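Local coordinates for M152 protein (Murid herpesvirus 1, PDB 4G59) that is an MHC class I-like viral membrane glycoprotein that probably helps the virus evade NK and T cells by keeping RAE-1 ligands of NKG2D and MHC class I from the surface, at residues M178-S190 against F250-Y264. Residues are numbered along the deposited sequence; the frame is centred on the assembly and turned at random.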
ATOM      1  N   MET B 178     -20.561  15.819  -1.491  1.00 32.52           N
ATOM      2  CA  MET B 178     -20.996  14.637  -2.248  1.00 31.70           C
ATOM      3  C   MET B 178     -21.200  13.488  -1.307  1.00 30.00           C
ATOM      4  O   MET B 178     -21.774  12.472  -1.683  1.00 36.94           O
ATOM      5  CB  MET B 178     -19.958  14.202  -3.279  1.00 33.49           C
ATOM      6  CG  MET B 178     -19.601  15.209  -4.331  1.00 40.24           C
ATOM      7  SD  MET B 178     -18.655  14.432  -5.652  1.00 46.83           S
ATOM      8  CE  MET B 178     -17.600  13.314  -4.740  1.00 40.87           C
ATOM      9  N   ASP B 179     -20.698  13.645  -0.087  1.00 32.12           N
ATOM     10  CA  ASP B 179     -20.641  12.543   0.861  1.00 34.49           C
ATOM     11  C   ASP B 179     -22.021  12.144   1.366  1.00 38.23           C
ATOM     12  O   ASP B 179     -22.635  12.824   2.187  1.00 40.44           O
ATOM     13  CB  ASP B 179     -19.714  12.889   2.034  1.00 34.73           C
ATOM     14  CG  ASP B 179     -19.878  11.955   3.212  1.00 34.28           C
ATOM     15  OD1 ASP B 179     -19.999  10.729   3.013  1.00 34.46           O
ATOM     16  OD2 ASP B 179     -19.873  12.466   4.343  1.00 41.85           O
ATOM     17  N   ASN B 180     -22.480  11.010   0.874  1.00 41.68           N
ATOM     18  CA  ASN B 180     -23.770  10.486   1.216  1.00 38.62           C
ATOM     19  C   ASN B 180     -23.659   8.977   1.331  1.00 36.47           C
ATOM     20  O   ASN B 180     -23.527   8.297   0.323  1.00 35.74           O
ATOM     21  CB  ASN B 180     -24.763  10.864   0.123  1.00 37.89           C
ATOM     22  CG  ASN B 180     -26.170  10.414   0.437  1.00 42.10           C
ATOM     23  OD1 ASN B 180     -26.386   9.414   1.139  1.00 40.39           O
ATOM     24  ND2 ASN B 180     -27.142  11.148  -0.082  1.00 44.63           N
ATOM     25  N   PRO B 181     -23.766   8.450   2.561  1.00 36.73           N
ATOM     26  CA  PRO B 181     -23.604   7.013   2.833  1.00 31.80           C
ATOM     27  C   PRO B 181     -24.554   6.163   1.994  1.00 36.01           C
ATOM     28  O   PRO B 181     -24.261   4.989   1.765  1.00 34.87           O
ATOM     29  CB  PRO B 181     -24.018   6.870   4.309  1.00 33.21           C
ATOM     30  CG  PRO B 181     -24.141   8.250   4.858  1.00 35.43           C
ATOM     31  CD  PRO B 181     -24.333   9.186   3.704  1.00 32.71           C
ATOM     32  N   ARG B 182     -25.689   6.736   1.578  1.00 33.26           N
ATOM     33  CA  ARG B 182     -26.675   5.977   0.808  1.00 37.58           C
ATOM     34  C   ARG B 182     -26.293   5.887  -0.659  1.00 36.93           C
ATOM     35  O   ARG B 182     -26.861   5.084  -1.385  1.00 37.53           O
ATOM     36  CB  ARG B 182     -28.104   6.537   0.991  1.00 32.16           C
ATOM     37  CG  ARG B 182     -28.502   6.573   2.462  1.00 37.09           C
ATOM     38  CD  ARG B 182     -29.894   7.117   2.754  1.00 36.78           C
ATOM     39  NE  ARG B 182     -30.237   6.752   4.132  1.00 34.70           N
ATOM     40  CZ  ARG B 182     -29.765   7.376   5.205  1.00 34.72           C
ATOM     41  NH1 ARG B 182     -28.944   8.421   5.075  1.00 32.59           N
ATOM     42  NH2 ARG B 182     -30.119   6.954   6.411  1.00 38.47           N
ATOM     43  N   HIS B 183     -25.316   6.680  -1.089  1.00 32.70           N
ATOM     44  CA  HIS B 183     -24.901   6.628  -2.488  1.00 37.25           C
ATOM     45  C   HIS B 183     -23.822   5.576  -2.725  1.00 32.25           C
ATOM     46  O   HIS B 183     -23.525   5.231  -3.865  1.00 32.15           O
ATOM     47  CB  HIS B 183     -24.442   7.999  -2.991  1.00 38.11           C
ATOM     48  CG  HIS B 183     -25.543   9.001  -3.102  1.00 43.03           C
ATOM     49  ND1 HIS B 183     -25.513  10.044  -3.999  1.00 50.41           N
ATOM     50  CD2 HIS B 183     -26.707   9.124  -2.419  1.00 43.70           C
ATOM     51  CE1 HIS B 183     -26.611  10.771  -3.864  1.00 46.59           C
ATOM     52  NE2 HIS B 183     -27.348  10.234  -2.909  1.00 48.17           N
ATOM     53  N   ASN B 184     -23.239   5.065  -1.646  1.00 29.06           N
ATOM     54  CA  ASN B 184     -22.177   4.091  -1.763  1.00 30.59           C
ATOM     55  C   ASN B 184     -22.762   2.691  -1.955  1.00 31.78           C
ATOM     56  O   ASN B 184     -23.928   2.456  -1.638  1.00 27.93           O
ATOM     57  CB  ASN B 184     -21.317   4.147  -0.504  1.00 26.30           C
ATOM     58  CG  ASN B 184     -20.707   5.543  -0.248  1.00 25.18           C
ATOM     59  OD1 ASN B 184     -20.483   6.320  -1.174  1.00 28.20           O
ATOM     60  ND2 ASN B 184     -20.414   5.829   1.030  1.00 24.16           N
ATOM     61  N   GLU B 185     -21.966   1.757  -2.470  1.00 31.96           N
ATOM     62  CA  GLU B 185     -22.452   0.376  -2.610  1.00 33.39           C
ATOM     63  C   GLU B 185     -21.739  -0.548  -1.624  1.00 31.99           C
ATOM     64  O   GLU B 185     -20.503  -0.552  -1.541  1.00 28.94           O
ATOM     65  CB  GLU B 185     -22.258  -0.147  -4.040  1.00 36.14           C
ATOM     66  CG  GLU B 185     -22.465  -1.666  -4.226  1.00 34.52           C
ATOM     67  CD  GLU B 185     -21.958  -2.171  -5.585  1.00 44.00           C
ATOM     68  OE1 GLU B 185     -22.518  -1.781  -6.636  1.00 50.79           O
ATOM     69  OE2 GLU B 185     -20.992  -2.963  -5.597  1.00 47.37           O
ATOM     70  N   TYR B 186     -22.521  -1.334  -0.890  1.00 32.24           N
ATOM     71  CA  TYR B 186     -21.986  -2.232   0.117  1.00 29.46           C
ATOM     72  C   TYR B 186     -22.227  -3.677  -0.299  1.00 30.33           C
ATOM     73  O   TYR B 186     -23.249  -3.981  -0.908  1.00 32.61           O
ATOM     74  CB  TYR B 186     -22.672  -1.970   1.439  1.00 28.75           C
ATOM     75  CG  TYR B 186     -22.654  -0.522   1.867  1.00 29.44           C
ATOM     76  CD1 TYR B 186     -21.673  -0.050   2.718  1.00 27.88           C
ATOM     77  CD2 TYR B 186     -23.625   0.368   1.436  1.00 29.25           C
ATOM     78  CE1 TYR B 186     -21.646   1.286   3.124  1.00 26.92           C
ATOM     79  CE2 TYR B 186     -23.603   1.703   1.833  1.00 29.72           C
ATOM     80  CZ  TYR B 186     -22.612   2.144   2.695  1.00 28.30           C
ATOM     81  OH  TYR B 186     -22.556   3.453   3.109  1.00 28.94           O
ATOM     82  N   SER B 187     -21.280  -4.564   0.002  1.00 30.69           N
ATOM     83  CA  SER B 187     -21.451  -5.988  -0.332  1.00 30.52           C
ATOM     84  C   SER B 187     -20.671  -6.906   0.614  1.00 31.54           C
ATOM     85  O   SER B 187     -19.691  -6.487   1.234  1.00 37.07           O
ATOM     86  CB  SER B 187     -21.081  -6.261  -1.796  1.00 26.18           C
ATOM     87  OG  SER B 187     -19.726  -5.993  -2.084  1.00 35.82           O
ATOM     88  N   LEU B 188     -21.135  -8.140   0.755  1.00 33.58           N
ATOM     89  CA  LEU B 188     -20.429  -9.133   1.544  1.00 35.94           C
ATOM     90  C   LEU B 188     -20.193 -10.360   0.678  1.00 32.93           C
ATOM     91  O   LEU B 188     -21.002 -10.661  -0.201  1.00 32.69           O
ATOM     92  CB  LEU B 188     -21.269  -9.547   2.753  1.00 36.26           C
ATOM     93  CG  LEU B 188     -21.541  -8.560   3.871  1.00 36.28           C
ATOM     94  CD1 LEU B 188     -22.576  -9.170   4.806  1.00 34.23           C
ATOM     95  CD2 LEU B 188     -20.254  -8.210   4.621  1.00 34.22           C
ATOM     96  N   TYR B 189     -19.107 -11.078   0.932  1.00 34.39           N
ATOM     97  CA  TYR B 189     -18.920 -12.385   0.311  1.00 34.65           C
ATOM     98  C   TYR B 189     -18.500 -13.389   1.360  1.00 37.12           C
ATOM     99  O   TYR B 189     -17.644 -13.097   2.214  1.00 38.80           O
ATOM    100  CB  TYR B 189     -17.834 -12.349  -0.754  1.00 31.64           C
ATOM    101  CG  TYR B 189     -17.724 -13.665  -1.501  1.00 36.63           C
ATOM    102  CD1 TYR B 189     -18.617 -13.973  -2.521  1.00 43.16           C
ATOM    103  CD2 TYR B 189     -16.742 -14.593  -1.202  1.00 38.01           C
ATOM    104  CE1 TYR B 189     -18.537 -15.157  -3.219  1.00 44.50           C
ATOM    105  CE2 TYR B 189     -16.656 -15.801  -1.905  1.00 36.49           C
ATOM    106  CZ  TYR B 189     -17.560 -16.066  -2.910  1.00 42.28           C
ATOM    107  OH  TYR B 189     -17.507 -17.241  -3.620  1.00 49.53           O
ATOM    108  N   SER B 190     -19.084 -14.577   1.296  1.00 37.68           N
ATOM    109  CA  SER B 190     -18.658 -15.663   2.169  1.00 39.89           C
ATOM    110  C   SER B 190     -18.063 -16.763   1.335  1.00 38.63           C
ATOM    111  O   SER B 190     -18.692 -17.259   0.405  1.00 40.91           O
ATOM    112  CB  SER B 190     -19.822 -16.201   2.980  1.00 35.24           C
ATOM    113  OG  SER B 190     -20.273 -15.219   3.872  1.00 40.52           O
ATOM    114  N   PHE B 250     -19.563  -5.750  10.328  1.00 34.91           N
ATOM    115  CA  PHE B 250     -18.513  -4.830   9.922  1.00 34.47           C
ATOM    116  C   PHE B 250     -19.010  -3.434  10.216  1.00 35.35           C
ATOM    117  O   PHE B 250     -20.161  -3.115   9.926  1.00 33.62           O
ATOM    118  CB  PHE B 250     -18.232  -4.982   8.431  1.00 29.61           C
ATOM    119  CG  PHE B 250     -17.526  -6.270   8.076  1.00 28.20           C
ATOM    120  CD1 PHE B 250     -16.151  -6.326   8.054  1.00 27.25           C
ATOM    121  CD2 PHE B 250     -18.246  -7.415   7.757  1.00 30.91           C
ATOM    122  CE1 PHE B 250     -15.489  -7.503   7.725  1.00 33.78           C
ATOM    123  CE2 PHE B 250     -17.588  -8.614   7.429  1.00 32.92           C
ATOM    124  CZ  PHE B 250     -16.211  -8.655   7.412  1.00 31.54           C
ATOM    125  N   VAL B 251     -18.160  -2.601  10.808  1.00 39.45           N
ATOM    126  CA  VAL B 251     -18.499  -1.194  11.002  1.00 37.50           C
ATOM    127  C   VAL B 251     -17.596  -0.348  10.123  1.00 34.20           C
ATOM    128  O   VAL B 251     -16.369  -0.489  10.156  1.00 33.75           O
ATOM    129  CB  VAL B 251     -18.378  -0.744  12.470  1.00 39.70           C
ATOM    130  CG1 VAL B 251     -18.796   0.723  12.611  1.00 38.00           C
ATOM    131  CG2 VAL B 251     -19.246  -1.613  13.348  1.00 34.86           C
ATOM    132  N   ILE B 252     -18.228   0.507   9.320  1.00 35.43           N
ATOM    133  CA  ILE B 252     -17.524   1.394   8.413  1.00 32.81           C
ATOM    134  C   ILE B 252     -17.820   2.798   8.877  1.00 31.47           C
ATOM    135  O   ILE B 252     -18.980   3.200   8.935  1.00 34.81           O
ATOM    136  CB  ILE B 252     -18.043   1.225   6.990  1.00 29.43           C
ATOM    137  CG1 ILE B 252     -17.820  -0.205   6.511  1.00 31.89           C
ATOM    138  CG2 ILE B 252     -17.324   2.156   6.067  1.00 26.73           C
ATOM    139  CD1 ILE B 252     -18.532  -0.537   5.192  1.00 32.54           C
ATOM    140  N   SER B 253     -16.789   3.547   9.230  1.00 31.09           N
ATOM    141  CA  SER B 253     -17.011   4.870   9.777  1.00 34.17           C
ATOM    142  C   SER B 253     -16.307   5.969   8.984  1.00 34.55           C
ATOM    143  O   SER B 253     -15.209   5.782   8.465  1.00 34.19           O
ATOM    144  CB  SER B 253     -16.585   4.905  11.233  1.00 34.57           C
ATOM    145  OG  SER B 253     -15.187   4.950  11.306  1.00 45.06           O
ATOM    146  N   SER B 254     -16.968   7.117   8.891  1.00 37.59           N
ATOM    147  CA  SER B 254     -16.508   8.232   8.077  1.00 31.97           C
ATOM    148  C   SER B 254     -16.173   9.415   8.971  1.00 32.50           C
ATOM    149  O   SER B 254     -16.849   9.656   9.973  1.00 32.53           O
ATOM    150  CB  SER B 254     -17.614   8.633   7.108  1.00 32.81           C
ATOM    151  OG  SER B 254     -17.353   9.907   6.555  1.00 33.29           O
ATOM    152  N   PRO B 255     -15.110  10.150   8.626  1.00 34.52           N
ATOM    153  CA  PRO B 255     -14.739  11.287   9.472  1.00 36.64           C
ATOM    154  C   PRO B 255     -15.849  12.337   9.488  1.00 38.20           C
ATOM    155  O   PRO B 255     -15.870  13.168  10.389  1.00 35.63           O
ATOM    156  CB  PRO B 255     -13.485  11.862   8.782  1.00 30.85           C
ATOM    157  CG  PRO B 255     -13.011  10.791   7.835  1.00 35.89           C
ATOM    158  CD  PRO B 255     -14.175   9.927   7.502  1.00 30.57           C
ATOM    159  N   THR B 256     -16.754  12.302   8.512  1.00 37.23           N
ATOM    160  CA  THR B 256     -17.854  13.264   8.499  1.00 35.92           C
ATOM    161  C   THR B 256     -18.951  12.927   9.505  1.00 36.38           C
ATOM    162  O   THR B 256     -19.915  13.684   9.647  1.00 38.59           O
ATOM    163  CB  THR B 256     -18.450  13.431   7.116  1.00 33.15           C
ATOM    164  OG1 THR B 256     -19.000  12.181   6.693  1.00 35.06           O
ATOM    165  CG2 THR B 256     -17.387  13.858   6.161  1.00 32.70           C
ATOM    166  N   GLY B 257     -18.815  11.804  10.203  1.00 34.80           N
ATOM    167  CA  GLY B 257     -19.643  11.576  11.378  1.00 36.61           C
ATOM    168  C   GLY B 257     -20.736  10.538  11.274  1.00 39.24           C
ATOM    169  O   GLY B 257     -21.442  10.272  12.243  1.00 49.29           O
ATOM    170  N   TRP B 258     -20.883   9.945  10.103  1.00 37.34           N
ATOM    171  CA  TRP B 258     -21.778   8.821   9.954  1.00 31.02           C
ATOM    172  C   TRP B 258     -21.010   7.500  10.020  1.00 33.76           C
ATOM    173  O   TRP B 258     -19.802   7.473   9.777  1.00 36.10           O
ATOM    174  CB  TRP B 258     -22.540   8.943   8.640  1.00 37.04           C
ATOM    175  CG  TRP B 258     -21.686   8.860   7.403  1.00 33.45           C
ATOM    176  CD1 TRP B 258     -21.186   9.907   6.675  1.00 33.08           C
ATOM    177  CD2 TRP B 258     -21.261   7.660   6.729  1.00 31.75           C
ATOM    178  NE1 TRP B 258     -20.481   9.427   5.596  1.00 32.41           N
ATOM    179  CE2 TRP B 258     -20.515   8.055   5.603  1.00 31.15           C
ATOM    180  CE3 TRP B 258     -21.452   6.293   6.970  1.00 31.74           C
ATOM    181  CZ2 TRP B 258     -19.945   7.128   4.719  1.00 29.72           C
ATOM    182  CZ3 TRP B 258     -20.885   5.370   6.092  1.00 30.60           C
ATOM    183  CH2 TRP B 258     -20.144   5.792   4.979  1.00 30.13           C
ATOM    184  N   TYR B 259     -21.699   6.408  10.369  1.00 32.40           N
ATOM    185  CA  TYR B 259     -21.120   5.081  10.218  1.00 31.50           C
ATOM    186  C   TYR B 259     -22.193   4.104   9.799  1.00 36.93           C
ATOM    187  O   TYR B 259     -23.375   4.325  10.079  1.00 38.24           O
ATOM    188  CB  TYR B 259     -20.400   4.619  11.484  1.00 37.86           C
ATOM    189  CG  TYR B 259     -21.272   4.401  12.694  1.00 40.79           C
ATOM    190  CD1 TYR B 259     -21.803   3.147  12.980  1.00 42.23           C
ATOM    191  CD2 TYR B 259     -21.538   5.442  13.577  1.00 40.92           C
ATOM    192  CE1 TYR B 259     -22.586   2.940  14.107  1.00 47.16           C
ATOM    193  CE2 TYR B 259     -22.323   5.244  14.702  1.00 45.38           C
ATOM    194  CZ  TYR B 259     -22.844   3.994  14.959  1.00 50.50           C
ATOM    195  OH  TYR B 259     -23.622   3.811  16.077  1.00 65.70           O
ATOM    196  N   ALA B 260     -21.789   3.031   9.115  1.00 35.60           N
ATOM    197  CA  ALA B 260     -22.736   2.021   8.664  1.00 31.90           C
ATOM    198  C   ALA B 260     -22.337   0.656   9.196  1.00 40.66           C
ATOM    199  O   ALA B 260     -21.150   0.322   9.261  1.00 40.00           O
ATOM    200  CB  ALA B 260     -22.804   1.989   7.153  1.00 34.70           C
ATOM    201  N   THR B 261     -23.325  -0.141   9.585  1.00 43.26           N
ATOM    202  CA  THR B 261     -23.040  -1.515   9.971  1.00 44.25           C
ATOM    203  C   THR B 261     -23.462  -2.369   8.789  1.00 45.36           C
ATOM    204  O   THR B 261     -24.503  -2.095   8.152  1.00 35.46           O
ATOM    205  CB  THR B 261     -23.805  -1.936  11.237  1.00 45.62           C
ATOM    206  OG1 THR B 261     -25.205  -1.772  11.004  1.00 52.30           O
ATOM    207  CG2 THR B 261     -23.423  -1.063  12.406  1.00 43.63           C
ATOM    208  N   VAL B 262     -22.647  -3.378   8.475  1.00 38.60           N
ATOM    209  CA  VAL B 262     -22.967  -4.275   7.376  1.00 38.59           C
ATOM    210  C   VAL B 262     -22.852  -5.671   7.939  1.00 39.88           C
ATOM    211  O   VAL B 262     -21.821  -6.017   8.524  1.00 42.68           O
ATOM    212  CB  VAL B 262     -21.991  -4.138   6.197  1.00 32.23           C
ATOM    213  CG1 VAL B 262     -22.565  -4.813   4.973  1.00 32.63           C
ATOM    214  CG2 VAL B 262     -21.672  -2.679   5.895  1.00 27.89           C
ATOM    215  N   LYS B 263     -23.904  -6.470   7.772  1.00 40.45           N
ATOM    216  CA  LYS B 263     -23.910  -7.823   8.315  1.00 41.73           C
ATOM    217  C   LYS B 263     -24.994  -8.645   7.661  1.00 42.78           C
ATOM    218  O   LYS B 263     -25.749  -8.113   6.852  1.00 50.23           O
ATOM    219  CB  LYS B 263     -24.154  -7.775   9.811  1.00 53.04           C
ATOM    220  CG  LYS B 263     -25.518  -7.275  10.152  1.00 56.56           C
ATOM    221  CD  LYS B 263     -25.781  -7.506  11.616  1.00 69.09           C
ATOM    222  CE  LYS B 263     -27.241  -7.229  11.917  1.00 95.58           C
ATOM    223  NZ  LYS B 263     -28.213  -8.105  11.179  1.00 80.02           N
ATOM    224  N   TYR B 264     -25.065  -9.935   7.982  1.00 49.88           N
ATOM    225  CA  TYR B 264     -26.135 -10.791   7.460  1.00 59.27           C
ATOM    226  C   TYR B 264     -27.329 -10.850   8.440  1.00 60.67           C
ATOM    227  O   TYR B 264     -27.139 -10.851   9.665  1.00 57.01           O
ATOM    228  CB  TYR B 264     -25.618 -12.217   7.231  1.00 53.73           C
ATOM    229  CG  TYR B 264     -24.537 -12.407   6.184  1.00 48.78           C
ATOM    230  CD1 TYR B 264     -23.240 -12.740   6.558  1.00 41.22           C
ATOM    231  CD2 TYR B 264     -24.825 -12.312   4.823  1.00 48.98           C
ATOM    232  CE1 TYR B 264     -22.242 -12.944   5.606  1.00 44.73           C
ATOM    233  CE2 TYR B 264     -23.838 -12.511   3.855  1.00 45.38           C
ATOM    234  CZ  TYR B 264     -22.545 -12.828   4.256  1.00 49.70           C
ATOM    235  OH  TYR B 264     -21.560 -13.034   3.301  1.00 47.20           O
TER
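Asp-179 turns its CG away from the backbone N, beside the carbonyl carbon (chi1 165°), and Trp-258 tucks its indole between N and C (chi1 65°), which brings NE1 to the carboxylate. Trp-258 NE1 donates to the syn lone pair of Asp-179 OD1 at 2.9 Å, tilted somewhat from the ring plane, and Thr-256 OG1 donates to Asp-179 OD2 at 2.5 Å. Ser-254 OG in turn donates to Thr-256 OG1, which probably helps orient the Thr-256 hydroxyl toward Asp-179; Arg-14 adds a salt bridge to OD2. Pro-181 lies over one indole face, its CG 3.5 Å from the centroid of the five-membered ring of Trp-258 in a CH-pi contact, and Ser-254 CB lies against the opposite face.

Farther along, Tyr-186 OH donates to Pro-181 O, which holds the phenol end while its CD1 packs 4.0 Å from Ile-252 CD1 and its ring touches Val-262 CG2. Leu-188 spreads its branches: CD2 reaches the Phe-250 ring, whereas CD1 sits over the centre of the Tyr-264 ring, 3.6 Å from its centroid. Tyr-264 OH and Ser-190 OG share a 2.6 Å hydrogen bond.

Strands 185-190 and 258-264 belong to different sheets, packed face to face as in an immunoglobulin-like sandwich; their short axes approach to 7.8 Å and cross at -33°. Apolar side chains fill the interior, and polar bonds finish both ends; the buried Asp-179 carboxylate, with two donors and an arginine, is probably kept ionised and ties the exit of helix 161-178 to the 254-257 turn.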